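Local coordinates for cytoplasmic export protein 1 (Saccharomyces cerevisiae, PDB 3VWA), which binds tRNA and, as part of the nuclear tRNA export machinery, may hand aminoacylated tRNAs from export receptors at the nuclear pore to translation, at residues Ile67-Ser79 / Ser83-Pro95. Sequence-based numbering, arbitrary orientation.
Sequences IPGLCTVLETFDS and STFIVTERVVPFP
F77 and F85 exchange two backbone hydrogen bonds in an antiparallel hairpin whose strands, 73-77 and 85-89, run at 161° to each other. Further along, V87 N bonds to E75 O at 2.9 Å, but V87 O accepts both L74 N (2.6 Å) and E75 N (3.2 Å): a classic beta bulge. Past it, E89 N reaches T72 O at 3.0 Å. This hairpin belongs to the N-lobe sheet of the kinase-like domain, where strand 39-45 pairs with the other side of 85-89 and helix 52-64 packs on V73 and I86. There V73 CG1 lies 3.8 Å from I86 CG2; branching at CB suits an extended strand, apolar ends the side facing the helix. On the other face, F77 has CG anti to its carbonyl carbon (chi1 -54°), and its large ring spans to V87, CE2 meeting CG2 3.9 Å away at the ring's edge; F11 meets the same ring edge-to-face. At the partly exposed bulge end a glutamate suits: E89 lies alongside T72, its methylene CG 3.5 Å from T72 CB. A glycine here would probably leave the T72 side chain without that packing. Small C71 packs against T88, CB 3.9 Å from CG2.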
loop_
_atom_site.group_PDB
_atom_site.type_symbol
_atom_site.label_atom_id
_atom_site.label_comp_id
_atom_site.label_asym_id
_atom_site.label_seq_id
_atom_site.Cartn_x
_atom_site.Cartn_y
_atom_site.Cartn_z
ATOM N N ILE A 67 -11.141 -27.533 -5.679
ATOM C CA ILE A 67 -10.822 -27.002 -6.990
ATOM C C ILE A 67 -10.101 -25.691 -6.733
ATOM O O ILE A 67 -10.648 -24.771 -6.123
ATOM C CB ILE A 67 -12.088 -26.847 -7.867
ATOM C CG1 ILE A 67 -12.946 -28.109 -7.814
ATOM C CG2 ILE A 67 -11.744 -26.440 -9.305
ATOM C CD1 ILE A 67 -12.658 -29.119 -8.899
ATOM N N PRO A 68 -8.825 -25.641 -7.110
ATOM C CA PRO A 68 -8.125 -24.388 -7.039
ATOM C C PRO A 68 -8.901 -23.399 -7.931
ATOM O O PRO A 68 -9.222 -23.710 -9.097
ATOM C CB PRO A 68 -6.769 -24.714 -7.690
ATOM C CG PRO A 68 -6.625 -26.208 -7.587
ATOM C CD PRO A 68 -7.992 -26.760 -7.610
ATOM N N GLY A 69 -9.189 -22.229 -7.402
ATOM C CA GLY A 69 -9.970 -21.263 -8.129
ATOM C C GLY A 69 -11.354 -21.036 -7.564
ATOM O O GLY A 69 -11.909 -19.974 -7.772
ATOM N N LEU A 70 -11.943 -22.030 -6.889
ATOM C CA LEU A 70 -13.133 -21.733 -6.058
ATOM C C LEU A 70 -12.764 -21.042 -4.741
ATOM O O LEU A 70 -11.638 -21.157 -4.266
ATOM C CB LEU A 70 -13.923 -23.003 -5.722
ATOM C CG LEU A 70 -14.365 -23.901 -6.862
ATOM C CD1 LEU A 70 -15.175 -25.026 -6.221
ATOM C CD2 LEU A 70 -15.150 -23.127 -7.933
ATOM N N CYS A 71 -13.707 -20.324 -4.148
ATOM C CA CYS A 71 -13.500 -19.861 -2.776
ATOM C C CYS A 71 -13.101 -21.070 -1.880
ATOM O O CYS A 71 -13.760 -22.096 -1.870
ATOM C CB CYS A 71 -14.755 -19.155 -2.234
ATOM S SG CYS A 71 -15.324 -17.673 -3.125
ATOM N N THR A 72 -12.013 -20.957 -1.142
ATOM C CA THR A 72 -11.433 -22.146 -0.451
ATOM C C THR A 72 -12.290 -22.339 0.802
ATOM O O THR A 72 -12.302 -21.458 1.693
ATOM C CB THR A 72 -9.919 -21.936 -0.131
ATOM O OG1 THR A 72 -9.158 -21.923 -1.353
ATOM C CG2 THR A 72 -9.328 -23.099 0.768
ATOM N N VAL A 73 -13.044 -23.444 0.858
ATOM C CA VAL A 73 -14.039 -23.559 1.901
ATOM C C VAL A 73 -13.373 -24.069 3.174
ATOM O O VAL A 73 -12.482 -24.893 3.109
ATOM C CB VAL A 73 -15.262 -24.413 1.486
ATOM C CG1 VAL A 73 -16.065 -23.726 0.367
ATOM C CG2 VAL A 73 -14.850 -25.824 1.081
ATOM N N LEU A 74 -13.765 -23.528 4.322
ATOM C CA LEU A 74 -13.179 -23.947 5.609
ATOM C C LEU A 74 -14.110 -24.900 6.321
ATOM O O LEU A 74 -13.683 -25.957 6.790
ATOM C CB LEU A 74 -12.825 -22.745 6.490
ATOM C CG LEU A 74 -11.462 -22.018 6.429
ATOM C CD1 LEU A 74 -10.543 -22.464 5.301
ATOM C CD2 LEU A 74 -11.720 -20.530 6.321
ATOM N N GLU A 75 -15.393 -24.559 6.370
ATOM C CA GLU A 75 -16.352 -25.421 7.031
ATOM C C GLU A 75 -17.772 -25.128 6.551
ATOM O O GLU A 75 -18.036 -24.014 6.143
ATOM C CB GLU A 75 -16.268 -25.181 8.551
ATOM C CG GLU A 75 -16.677 -26.406 9.372
ATOM C CD GLU A 75 -16.623 -26.181 10.873
ATOM O OE1 GLU A 75 -17.147 -27.056 11.581
ATOM O OE2 GLU A 75 -16.091 -25.136 11.338
ATOM N N THR A 76 -18.675 -26.117 6.624
ATOM C CA THR A 76 -20.099 -25.932 6.333
ATOM C C THR A 76 -21.020 -26.331 7.508
ATOM O O THR A 76 -20.621 -27.173 8.360
ATOM C CB THR A 76 -20.535 -26.670 5.063
ATOM O OG1 THR A 76 -20.467 -28.091 5.276
ATOM C CG2 THR A 76 -19.664 -26.287 3.886
ATOM N N PHE A 77 -22.219 -25.713 7.540
ATOM C CA PHE A 77 -23.292 -25.965 8.545
ATOM C C PHE A 77 -24.649 -25.977 7.850
ATOM O O PHE A 77 -24.952 -25.037 7.128
ATOM C CB PHE A 77 -23.329 -24.845 9.573
ATOM C CG PHE A 77 -22.016 -24.601 10.222
ATOM C CD1 PHE A 77 -21.658 -25.292 11.389
ATOM C CD2 PHE A 77 -21.096 -23.731 9.635
ATOM C CE1 PHE A 77 -20.406 -25.076 11.959
ATOM C CE2 PHE A 77 -19.858 -23.523 10.196
ATOM C CZ PHE A 77 -19.516 -24.182 11.359
ATOM N N ASP A 78 -25.454 -27.018 8.057
ATOM C CA ASP A 78 -26.778 -27.113 7.400
ATOM C C ASP A 78 -27.893 -27.709 8.284
ATOM O O ASP A 78 -29.018 -27.939 7.818
ATOM C CB ASP A 78 -26.688 -27.879 6.063
ATOM C CG ASP A 78 -26.053 -29.242 6.212
ATOM O OD1 ASP A 78 -26.068 -29.779 7.343
ATOM O OD2 ASP A 78 -25.504 -29.767 5.213
ATOM N N SER A 79 -27.582 -27.969 9.550
ATOM C CA SER A 79 -28.582 -28.491 10.500
ATOM C C SER A 79 -29.769 -27.557 10.708
ATOM O O SER A 79 -30.917 -27.973 10.731
ATOM C CB SER A 79 -27.914 -28.753 11.835
ATOM O OG SER A 79 -26.993 -29.800 11.620
ATOM N N SER A 83 -29.383 -20.931 10.246
ATOM C CA SER A 83 -27.933 -21.063 10.546
ATOM C C SER A 83 -27.211 -21.885 9.459
ATOM O O SER A 83 -26.310 -22.679 9.754
ATOM C CB SER A 83 -27.657 -21.718 11.901
ATOM O OG SER A 83 -27.582 -20.744 12.917
ATOM N N THR A 84 -27.617 -21.708 8.209
ATOM C CA THR A 84 -27.004 -22.473 7.112
ATOM C C THR A 84 -25.866 -21.665 6.465
ATOM O O THR A 84 -26.098 -20.622 5.836
ATOM C CB THR A 84 -28.096 -22.990 6.152
ATOM O OG1 THR A 84 -28.945 -23.874 6.901
ATOM C CG2 THR A 84 -27.513 -23.785 4.985
ATOM N N PHE A 85 -24.638 -22.132 6.680
ATOM C CA PHE A 85 -23.445 -21.382 6.295
ATOM C C PHE A 85 -22.474 -22.173 5.461
ATOM O O PHE A 85 -22.371 -23.399 5.569
ATOM C CB PHE A 85 -22.654 -20.908 7.498
ATOM C CG PHE A 85 -23.439 -20.093 8.504
ATOM C CD1 PHE A 85 -24.040 -18.878 8.134
ATOM C CD2 PHE A 85 -23.519 -20.495 9.852
ATOM C CE1 PHE A 85 -24.720 -18.094 9.066
ATOM C CE2 PHE A 85 -24.227 -19.707 10.799
ATOM C CZ PHE A 85 -24.823 -18.510 10.399
ATOM N N ILE A 86 -21.763 -21.426 4.620
ATOM C CA ILE A 86 -20.512 -21.858 4.019
ATOM C C ILE A 86 -19.459 -20.832 4.446
ATOM O O ILE A 86 -19.551 -19.600 4.155
ATOM C CB ILE A 86 -20.605 -21.941 2.479
ATOM C CG1 ILE A 86 -21.734 -22.895 2.035
ATOM C CG2 ILE A 86 -19.254 -22.333 1.896
ATOM C CD1 ILE A 86 -22.078 -22.841 0.545
ATOM N N VAL A 87 -18.440 -21.326 5.129
ATOM C CA VAL A 87 -17.392 -20.444 5.642
ATOM C C VAL A 87 -16.113 -20.638 4.837
ATOM O O VAL A 87 -15.610 -21.786 4.693
ATOM C CB VAL A 87 -17.133 -20.656 7.147
ATOM C CG1 VAL A 87 -16.279 -19.520 7.686
ATOM C CG2 VAL A 87 -18.442 -20.704 7.927
ATOM N N THR A 88 -15.596 -19.532 4.291
ATOM C CA THR A 88 -14.446 -19.640 3.326
ATOM C C THR A 88 -13.357 -18.749 3.778
ATOM O O THR A 88 -13.556 -17.963 4.722
ATOM C CB THR A 88 -14.817 -19.151 1.897
ATOM O OG1 THR A 88 -15.142 -17.752 1.939
ATOM C CG2 THR A 88 -15.979 -19.954 1.345
ATOM N N GLU A 89 -12.208 -18.828 3.113
ATOM C CA GLU A 89 -11.179 -17.781 3.311
ATOM C C GLU A 89 -11.815 -16.382 3.039
ATOM O O GLU A 89 -12.821 -16.245 2.367
ATOM C CB GLU A 89 -9.915 -17.989 2.453
ATOM C CG GLU A 89 -9.478 -19.427 2.202
ATOM C CD GLU A 89 -7.985 -19.701 2.501
ATOM O OE1 GLU A 89 -7.119 -19.666 1.585
ATOM O OE2 GLU A 89 -7.673 -19.979 3.680
ATOM N N ARG A 90 -11.250 -15.355 3.629
ATOM C CA ARG A 90 -11.790 -14.051 3.438
ATOM C C ARG A 90 -11.738 -13.749 1.943
ATOM O O ARG A 90 -10.670 -13.788 1.323
ATOM C CB ARG A 90 -10.964 -13.022 4.187
ATOM C CG ARG A 90 -11.557 -11.619 4.090
ATOM C CD ARG A 90 -12.987 -11.537 4.630
ATOM N NE ARG A 90 -13.049 -11.493 6.094
ATOM C CZ ARG A 90 -12.807 -10.404 6.823
ATOM N NH1 ARG A 90 -12.872 -10.471 8.154
ATOM N NH2 ARG A 90 -12.493 -9.241 6.225
ATOM N N VAL A 91 -12.892 -13.476 1.377
ATOM C CA VAL A 91 -12.970 -13.010 0.014
ATOM C C VAL A 91 -13.690 -11.662 -0.039
ATOM O O VAL A 91 -14.346 -11.260 0.934
ATOM C CB VAL A 91 -13.691 -13.994 -0.906
ATOM C CG1 VAL A 91 -12.806 -15.188 -1.208
ATOM C CG2 VAL A 91 -15.067 -14.385 -0.324
ATOM N N VAL A 92 -13.558 -11.005 -1.193
ATOM C CA VAL A 92 -14.117 -9.685 -1.486
ATOM C C VAL A 92 -14.942 -9.851 -2.756
ATOM O O VAL A 92 -14.482 -10.443 -3.738
ATOM C CB VAL A 92 -13.005 -8.601 -1.633
ATOM C CG1 VAL A 92 -13.580 -7.265 -2.118
ATOM C CG2 VAL A 92 -12.361 -8.353 -0.273
ATOM N N PRO A 93 -16.204 -9.437 -2.727
ATOM C CA PRO A 93 -16.926 -9.574 -3.993
ATOM C C PRO A 93 -16.411 -8.575 -5.044
ATOM O O PRO A 93 -16.066 -7.477 -4.716
ATOM C CB PRO A 93 -18.373 -9.285 -3.619
ATOM C CG PRO A 93 -18.296 -8.453 -2.368
ATOM C CD PRO A 93 -16.994 -8.781 -1.675
ATOM N N PHE A 94 -16.312 -9.000 -6.279
ATOM C CA PHE A 94 -15.812 -8.174 -7.327
ATOM C C PHE A 94 -16.521 -6.821 -7.325
ATOM O O PHE A 94 -17.741 -6.768 -7.266
ATOM C CB PHE A 94 -16.001 -8.906 -8.639
ATOM C CG PHE A 94 -15.308 -8.260 -9.767
ATOM C CD1 PHE A 94 -14.068 -8.702 -10.167
ATOM C CD2 PHE A 94 -15.916 -7.208 -10.461
ATOM C CE1 PHE A 94 -13.422 -8.093 -11.234
ATOM C CE2 PHE A 94 -15.294 -6.638 -11.518
ATOM C CZ PHE A 94 -14.030 -7.068 -11.898
ATOM N N PRO A 95 -15.748 -5.726 -7.342
ATOM C CA PRO A 95 -16.322 -4.352 -7.300
ATOM C C PRO A 95 -16.800 -3.918 -8.668
ATOM O O PRO A 95 -16.088 -3.231 -9.421
ATOM C CB PRO A 95 -15.162 -3.493 -6.797
ATOM C CG PRO A 95 -13.936 -4.260 -7.142
ATOM C CD PRO A 95 -14.298 -5.723 -7.127
#